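Long-range contact in acyl-CoA N-acyltransferases (NAT) superfamily protein (Arabidopsis thaliana, PDB 6TH0), which probably transfers the acetyl group of acetyl-CoA to the N-terminal methionine of transmembrane proteins and to protein lysines, through its GNAT-family acetyltransferase domain: residues Ile22-Phe35 / Ile97-Arg109. Residues are numbered along the deposited sequence; the frame is centred on the assembly and turned at random.
Sequences IHRDIFPIRYESEF and ILTLGVVETYRKR. With ACO (acetyl coenzyme *a), chain C.
Ile26 and Phe27, at the end of helix 16-26 and the start of the loop after it, pack on Gly101 and its neighbours in strand 93-102, a helix-on-sheet contact that forms one wall of the acetyl-CoA site of the GNAT fold. Helix segment 22-26 crosses strand segment 97-102 at 79°, and Gly101 suits the crossing because a beta carbon there would collide with Ile26 CD1. Phe27 swings its CG anti to the backbone N (chi1 -162°), which lays the ring against Thr99: Thr99 CB sits over one face, 3.9 Å from the ring centroid in a CH-pi contact, while Leu100 O lies at the ring edge. Threonine suits its place because its carbon branch takes the aromatic rings, CG2 also meeting Tyr31 CE1 at 3.6 Å, while its OG1 hydrogen-bonds to His23 NE2 at 2.8 Å, in the imidazole plane. This buried imidazole is held at both nitrogens, since ND1 bonds to Leu19 O, and Thr99 OG1 has a further partner in Thr68. A classic beta bulge sets Leu98 and Thr99 together opposite Thr68 of strand 63-73, and Leu98 CD1 reaches the edge of the Phe35 ring. Beyond the bulge the strand binds the acetyl donor: Leu100 O accepts from N4P of acetyl-CoA at 2.9 Å, and Val102 N donates to its O9P. Arginine suits position 107 because its several N-H groups bind Val102 O twice while one face covers the pantetheine amide at C9P and Ile26 lies at its edge. With an alanine here, Val102 O would probably lose both donors and the amide its flat cover. Arg107 grips side-on, NH2 lying 3.0 Å from Val102 O, nearly in line with the carbonyl bond, and NE 2.8 Å from that oxygen, above the carbonyl plane.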
loop_
_atom_site.group_PDB
_atom_site.type_symbol
_atom_site.label_atom_id
_atom_site.label_comp_id
_atom_site.label_asym_id
_atom_site.label_seq_id
_atom_site.Cartn_x
_atom_site.Cartn_y
_atom_site.Cartn_z
ATOM N N ILE A 22 -10.331 -2.380 10.970
ATOM C CA ILE A 22 -10.091 -3.290 9.852
ATOM C C ILE A 22 -8.626 -3.721 9.800
ATOM O O ILE A 22 -8.324 -4.877 9.478
ATOM C CB ILE A 22 -10.562 -2.662 8.528
ATOM C CG1 ILE A 22 -10.675 -3.750 7.448
ATOM C CG2 ILE A 22 -9.595 -1.550 8.075
ATOM C CD1 ILE A 22 -11.444 -3.311 6.218
ATOM N N HIS A 23 -7.683 -2.807 10.073
ATOM C CA HIS A 23 -6.289 -3.236 10.148
ATOM C C HIS A 23 -6.099 -4.329 11.199
ATOM O O HIS A 23 -5.446 -5.350 10.941
ATOM C CB HIS A 23 -5.367 -2.052 10.431
ATOM C CG HIS A 23 -4.987 -1.280 9.202
ATOM N ND1 HIS A 23 -5.862 -0.442 8.542
ATOM C CD2 HIS A 23 -3.825 -1.234 8.503
ATOM C CE1 HIS A 23 -5.252 0.100 7.502
ATOM N NE2 HIS A 23 -4.014 -0.363 7.454
ATOM N N ARG A 24 -6.652 -4.125 12.392
ATOM C CA ARG A 24 -6.537 -5.129 13.438
ATOM C C ARG A 24 -7.138 -6.449 12.981
ATOM O O ARG A 24 -6.609 -7.528 13.285
ATOM C CB ARG A 24 -7.229 -4.630 14.709
ATOM C CG ARG A 24 -7.480 -5.701 15.753
ATOM C CD ARG A 24 -6.202 -6.356 16.253
ATOM N NE ARG A 24 -5.352 -5.424 16.987
ATOM C CZ ARG A 24 -4.344 -5.792 17.771
ATOM N NH1 ARG A 24 -4.059 -7.075 17.934
ATOM N NH2 ARG A 24 -3.622 -4.873 18.394
ATOM N N ASP A 25 -8.236 -6.382 12.230
ATOM C CA ASP A 25 -8.966 -7.608 11.929
ATOM C C ASP A 25 -8.348 -8.385 10.768
ATOM O O ASP A 25 -8.396 -9.623 10.771
ATOM C CB ASP A 25 -10.421 -7.280 11.587
ATOM C CG ASP A 25 -11.263 -6.923 12.797
ATOM O OD1 ASP A 25 -10.825 -7.069 13.968
ATOM O OD2 ASP A 25 -12.425 -6.519 12.577
ATOM N N ILE A 26 -7.793 -7.704 9.759
ATOM C CA ILE A 26 -7.364 -8.422 8.554
ATOM C C ILE A 26 -5.916 -8.179 8.166
ATOM O O ILE A 26 -5.379 -8.905 7.312
ATOM C CB ILE A 26 -8.280 -8.123 7.348
ATOM C CG1 ILE A 26 -7.967 -6.759 6.713
ATOM C CG2 ILE A 26 -9.771 -8.207 7.752
ATOM C CD1 ILE A 26 -8.812 -6.498 5.472
ATOM N N PHE A 27 -5.260 -7.167 8.748
ATOM C CA PHE A 27 -3.897 -6.917 8.312
ATOM C C PHE A 27 -2.918 -7.490 9.325
ATOM O O PHE A 27 -2.909 -7.068 10.492
ATOM C CB PHE A 27 -3.643 -5.427 8.103
ATOM C CG PHE A 27 -2.431 -5.174 7.269
ATOM C CD1 PHE A 27 -2.486 -5.345 5.902
ATOM C CD2 PHE A 27 -1.219 -4.847 7.854
ATOM C CE1 PHE A 27 -1.346 -5.160 5.113
ATOM C CE2 PHE A 27 -0.097 -4.670 7.083
ATOM C CZ PHE A 27 -0.161 -4.828 5.711
ATOM N N PRO A 28 -2.036 -8.405 8.909
ATOM C CA PRO A 28 -1.210 -9.131 9.896
ATOM C C PRO A 28 -0.223 -8.276 10.664
ATOM O O PRO A 28 0.132 -8.642 11.792
ATOM C CB PRO A 28 -0.477 -10.172 9.034
ATOM C CG PRO A 28 -1.219 -10.208 7.746
ATOM C CD PRO A 28 -1.786 -8.864 7.536
ATOM N N ILE A 29 0.288 -7.196 10.076
ATOM C CA ILE A 29 1.292 -6.371 10.745
ATOM C C ILE A 29 0.591 -5.369 11.657
ATOM O O ILE A 29 -0.239 -4.572 11.202
ATOM C CB ILE A 29 2.188 -5.668 9.713
ATOM C CG1 ILE A 29 2.707 -6.696 8.703
ATOM C CG2 ILE A 29 3.362 -4.987 10.417
ATOM C CD1 ILE A 29 3.479 -7.828 9.327
ATOM N N ARG A 30 0.930 -5.394 12.948
ATOM C CA ARG A 30 0.326 -4.472 13.900
ATOM C C ARG A 30 0.973 -3.099 13.839
ATOM O O ARG A 30 2.197 -2.974 13.766
ATOM C CB ARG A 30 0.413 -5.026 15.321
ATOM C CG ARG A 30 -0.334 -6.328 15.536
ATOM C CD ARG A 30 -1.846 -6.108 15.438
ATOM N NE ARG A 30 -2.589 -7.349 15.664
ATOM C CZ ARG A 30 -3.191 -8.070 14.724
ATOM N NH1 ARG A 30 -3.188 -7.665 13.461
ATOM N NH2 ARG A 30 -3.828 -9.188 15.060
ATOM N N TYR A 31 0.128 -2.074 13.877
ATOM C CA TYR A 31 0.536 -0.679 13.892
ATOM C C TYR A 31 -0.008 0.025 15.125
ATOM O O TYR A 31 -1.094 -0.290 15.625
ATOM C CB TYR A 31 0.090 0.069 12.632
ATOM C CG TYR A 31 0.888 -0.300 11.404
ATOM C CD1 TYR A 31 0.511 -1.362 10.587
ATOM C CD2 TYR A 31 2.028 0.414 11.066
ATOM C CE1 TYR A 31 1.257 -1.696 9.462
ATOM C CE2 TYR A 31 2.772 0.088 9.948
ATOM C CZ TYR A 31 2.381 -0.964 9.150
ATOM O OH TYR A 31 3.128 -1.285 8.037
ATOM N N GLU A 32 0.773 0.981 15.609
ATOM C CA GLU A 32 0.406 1.757 16.775
ATOM C C GLU A 32 -0.662 2.778 16.401
ATOM O O GLU A 32 -0.852 3.118 15.230
ATOM C CB GLU A 32 1.637 2.478 17.326
ATOM C CG GLU A 32 2.270 3.396 16.278
ATOM C CD GLU A 32 3.415 4.239 16.805
ATOM O OE1 GLU A 32 3.728 4.150 18.012
ATOM O OE2 GLU A 32 4.006 4.993 16.001
ATOM N N SER A 33 -1.357 3.279 17.421
ATOM C CA SER A 33 -2.442 4.216 17.166
ATOM C C SER A 33 -1.931 5.461 16.443
ATOM O O SER A 33 -2.627 6.023 15.590
ATOM C CB SER A 33 -3.118 4.590 18.483
ATOM O OG SER A 33 -2.163 5.098 19.399
ATOM N N GLU A 34 -0.711 5.898 16.762
ATOM C CA GLU A 34 -0.144 7.057 16.078
ATOM C C GLU A 34 -0.108 6.849 14.571
ATOM O O GLU A 34 -0.305 7.796 13.801
ATOM C CB GLU A 34 1.263 7.352 16.600
ATOM C CG GLU A 34 1.325 8.039 17.945
ATOM C CD GLU A 34 0.668 9.409 17.929
ATOM O OE1 GLU A 34 0.061 9.771 16.899
ATOM O OE2 GLU A 34 0.777 10.138 18.939
ATOM N N PHE A 35 0.145 5.620 14.125
ATOM C CA PHE A 35 0.196 5.393 12.688
ATOM C C PHE A 35 -1.126 5.765 12.031
ATOM O O PHE A 35 -1.153 6.365 10.953
ATOM C CB PHE A 35 0.559 3.940 12.396
ATOM C CG PHE A 35 0.366 3.555 10.966
ATOM C CD1 PHE A 35 1.291 3.956 10.010
ATOM C CD2 PHE A 35 -0.703 2.763 10.578
ATOM C CE1 PHE A 35 1.143 3.600 8.681
ATOM C CE2 PHE A 35 -0.867 2.383 9.241
ATOM C CZ PHE A 35 0.068 2.814 8.286
ATOM N N ILE A 97 4.212 1.242 -0.532
ATOM C CA ILE A 97 2.924 0.785 -0.014
ATOM C C ILE A 97 3.151 0.136 1.337
ATOM O O ILE A 97 4.001 -0.760 1.482
ATOM C CB ILE A 97 2.246 -0.188 -0.989
ATOM C CG1 ILE A 97 1.760 0.553 -2.236
ATOM C CG2 ILE A 97 1.077 -0.926 -0.262
ATOM C CD1 ILE A 97 1.407 -0.364 -3.384
ATOM N N LEU A 98 2.414 0.613 2.340
ATOM C CA LEU A 98 2.493 0.136 3.710
ATOM C C LEU A 98 1.465 -0.973 3.950
ATOM O O LEU A 98 1.817 -2.084 4.348
ATOM C CB LEU A 98 2.221 1.277 4.680
ATOM C CG LEU A 98 3.242 2.436 4.674
ATOM C CD1 LEU A 98 2.590 3.688 5.199
ATOM C CD2 LEU A 98 4.385 2.045 5.581
ATOM N N THR A 99 0.193 -0.669 3.721
ATOM C CA THR A 99 -0.856 -1.650 3.985
ATOM C C THR A 99 -1.853 -1.672 2.837
ATOM O O THR A 99 -2.002 -0.714 2.080
ATOM C CB THR A 99 -1.589 -1.359 5.297
ATOM O OG1 THR A 99 -2.408 -0.190 5.153
ATOM C CG2 THR A 99 -0.613 -1.170 6.457
ATOM N N LEU A 100 -2.544 -2.808 2.719
ATOM C CA LEU A 100 -3.544 -3.011 1.683
ATOM C C LEU A 100 -4.478 -4.086 2.210
ATOM O O LEU A 100 -3.987 -5.067 2.762
ATOM C CB LEU A 100 -2.899 -3.457 0.369
ATOM C CG LEU A 100 -3.803 -4.034 -0.705
ATOM C CD1 LEU A 100 -4.591 -2.918 -1.374
ATOM C CD2 LEU A 100 -2.982 -4.803 -1.731
ATOM N N GLY A 101 -5.788 -3.881 2.089
ATOM C CA GLY A 101 -6.743 -4.883 2.539
ATOM C C GLY A 101 -8.108 -4.639 1.949
ATOM O O GLY A 101 -8.484 -3.497 1.669
ATOM N N VAL A 102 -8.873 -5.720 1.787
ATOM C CA VAL A 102 -10.262 -5.675 1.345
ATOM C C VAL A 102 -11.059 -6.567 2.298
ATOM O O VAL A 102 -10.579 -7.634 2.690
ATOM C CB VAL A 102 -10.405 -6.138 -0.124
ATOM C CG1 VAL A 102 -11.852 -6.154 -0.554
ATOM C CG2 VAL A 102 -9.559 -5.242 -1.088
ATOM N N VAL A 103 -12.243 -6.117 2.729
ATOM C CA VAL A 103 -12.997 -6.958 3.654
ATOM C C VAL A 103 -13.381 -8.264 2.951
ATOM O O VAL A 103 -13.686 -8.300 1.754
ATOM C CB VAL A 103 -14.243 -6.286 4.261
ATOM C CG1 VAL A 103 -13.911 -4.931 4.944
ATOM C CG2 VAL A 103 -15.348 -6.147 3.249
ATOM N N GLU A 104 -13.410 -9.338 3.734
ATOM C CA GLU A 104 -13.510 -10.690 3.194
ATOM C C GLU A 104 -14.655 -10.824 2.184
ATOM O O GLU A 104 -14.477 -11.378 1.094
ATOM C CB GLU A 104 -13.632 -11.659 4.375
ATOM C CG GLU A 104 -13.046 -13.034 4.151
ATOM C CD GLU A 104 -12.738 -13.765 5.458
ATOM O OE1 GLU A 104 -12.824 -13.148 6.546
ATOM O OE2 GLU A 104 -12.356 -14.952 5.392
ATOM N N THR A 105 -15.834 -10.300 2.511
ATOM C CA THR A 105 -16.971 -10.489 1.615
ATOM C C THR A 105 -16.891 -9.660 0.336
ATOM O O THR A 105 -17.751 -9.821 -0.535
ATOM C CB THR A 105 -18.274 -10.187 2.355
ATOM O OG1 THR A 105 -18.209 -8.878 2.936
ATOM C CG2 THR A 105 -18.502 -11.215 3.455
ATOM N N TYR A 106 -15.910 -8.770 0.195
ATOM C CA TYR A 106 -15.742 -7.991 -1.030
ATOM C C TYR A 106 -14.569 -8.470 -1.877
ATOM O O TYR A 106 -14.231 -7.819 -2.871
ATOM C CB TYR A 106 -15.571 -6.499 -0.702
ATOM C CG TYR A 106 -16.870 -5.778 -0.418
ATOM C CD1 TYR A 106 -17.439 -5.804 0.843
ATOM C CD2 TYR A 106 -17.522 -5.070 -1.419
ATOM C CE1 TYR A 106 -18.630 -5.152 1.106
ATOM C CE2 TYR A 106 -18.716 -4.418 -1.169
ATOM C CZ TYR A 106 -19.263 -4.460 0.098
ATOM O OH TYR A 106 -20.449 -3.809 0.361
ATOM N N ARG A 107 -13.940 -9.579 -1.511
ATOM C CA ARG A 107 -12.731 -10.012 -2.190
ATOM C C ARG A 107 -13.035 -10.693 -3.521
ATOM O O ARG A 107 -14.153 -11.131 -3.793
ATOM C CB ARG A 107 -11.920 -10.928 -1.283
ATOM C CG ARG A 107 -11.293 -10.151 -0.152
ATOM C CD ARG A 107 -10.526 -11.033 0.799
ATOM N NE ARG A 107 -10.188 -10.288 1.993
ATOM C CZ ARG A 107 -9.650 -10.815 3.084
ATOM N NH1 ARG A 107 -9.366 -12.109 3.121
ATOM N NH2 ARG A 107 -9.392 -10.045 4.130
ATOM N N LYS A 108 -12.007 -10.759 -4.367
ATOM C CA LYS A 108 -12.092 -11.399 -5.679
ATOM C C LYS A 108 -13.016 -10.641 -6.623
ATOM O O LYS A 108 -13.686 -11.241 -7.462
ATOM C CB LYS A 108 -12.523 -12.870 -5.565
ATOM C CG LYS A 108 -11.579 -13.675 -4.677
ATOM C CD LYS A 108 -11.443 -15.106 -5.159
ATOM C CE LYS A 108 -10.000 -15.580 -4.987
ATOM N NZ LYS A 108 -9.692 -16.827 -5.753
ATOM N N ARG A 109 -13.066 -9.317 -6.477
ATOM C CA ARG A 109 -13.826 -8.458 -7.373
ATOM C C ARG A 109 -12.941 -7.413 -8.040
ATOM O O ARG A 109 -13.452 -6.563 -8.780
ATOM C CB ARG A 109 -14.973 -7.781 -6.611
ATOM C CG ARG A 109 -15.937 -8.770 -5.964
ATOM C CD ARG A 109 -17.129 -8.092 -5.310
ATOM N NE ARG A 109 -17.866 -9.043 -4.479
ATOM C CZ ARG A 109 -18.912 -8.731 -3.719
ATOM N NH1 ARG A 109 -19.510 -9.671 -3.000
ATOM N NH2 ARG A 109 -19.355 -7.484 -3.670
HETATM N N1A ACO C . -14.303 -12.658 -11.017
HETATM C C2A ACO C . -13.574 -13.663 -10.422
HETATM N N3A ACO C . -12.364 -13.648 -9.837
HETATM C C4A ACO C . -11.795 -12.381 -9.863
HETATM C C5A ACO C . -12.428 -11.236 -10.443
HETATM C C6A ACO C . -13.699 -11.428 -11.017
HETATM N N6A ACO C . -14.356 -10.369 -11.587
HETATM N N7A ACO C . -11.624 -10.095 -10.320
HETATM C C8A ACO C . -10.525 -10.543 -9.678
HETATM N N9A ACO C . -10.578 -11.906 -9.385
HETATM C C1B ACO C . -9.564 -12.720 -8.712
HETATM C C2B ACO C . -8.063 -12.335 -9.098
HETATM O O2B ACO C . -7.723 -12.924 -10.283
HETATM C C3B ACO C . -7.437 -13.110 -7.845
HETATM O O3B ACO C . -7.568 -14.410 -8.153
HETATM P P3B ACO C . -6.225 -15.453 -7.450
HETATM O O7A ACO C . -6.705 -15.377 -6.024
HETATM O O8A ACO C . -6.393 -16.782 -8.165
HETATM O O9A ACO C . -5.027 -14.594 -7.778
HETATM C C4B ACO C . -8.392 -12.676 -6.681
HETATM O O4B ACO C . -9.723 -12.537 -7.276
HETATM C C5B ACO C . -7.908 -11.389 -5.987
HETATM O O5B ACO C . -7.710 -10.357 -6.902
HETATM P P1A ACO C . -8.419 -8.988 -6.314
HETATM O O1A ACO C . -9.880 -9.206 -6.177
HETATM O O2A ACO C . -7.870 -7.834 -7.105
HETATM O O3A ACO C . -7.877 -8.674 -4.740
HETATM P P2A ACO C . -8.986 -8.706 -3.602
HETATM O O4A ACO C . -9.839 -7.491 -3.603
HETATM O O5A ACO C . -9.606 -10.060 -3.376
HETATM O O6A ACO C . -8.061 -8.456 -2.153
HETATM C CBP ACO C . -6.104 -8.911 -0.829
HETATM C CCP ACO C . -6.814 -9.056 -2.244
HETATM C CDP ACO C . -5.810 -7.444 -0.623
HETATM C CEP ACO C . -4.811 -9.729 -0.797
HETATM C CAP ACO C . -7.140 -9.440 0.199
HETATM O OAP ACO C . -7.252 -10.859 0.130
HETATM C C9P ACO C . -6.817 -9.101 1.652
HETATM O O9P ACO C . -7.299 -8.119 2.174
HETATM N N8P ACO C . -6.034 -9.976 2.375
HETATM C C7P ACO C . -5.681 -9.715 3.810
HETATM C C6P ACO C . -4.796 -8.508 3.929
HETATM C C5P ACO C . -3.525 -8.830 3.226
HETATM O O5P ACO C . -2.989 -9.927 3.215
HETATM N N4P ACO C . -2.936 -7.789 2.536
HETATM C C3P ACO C . -1.699 -8.125 1.832
HETATM C C2P ACO C . -0.826 -6.924 1.761
HETATM S S1P ACO C . 0.738 -7.418 0.885
HETATM C C ACO C . 1.638 -7.933 2.346
HETATM O O ACO C . 1.855 -9.091 2.606
HETATM C CH3 ACO C . 2.057 -6.896 3.253
#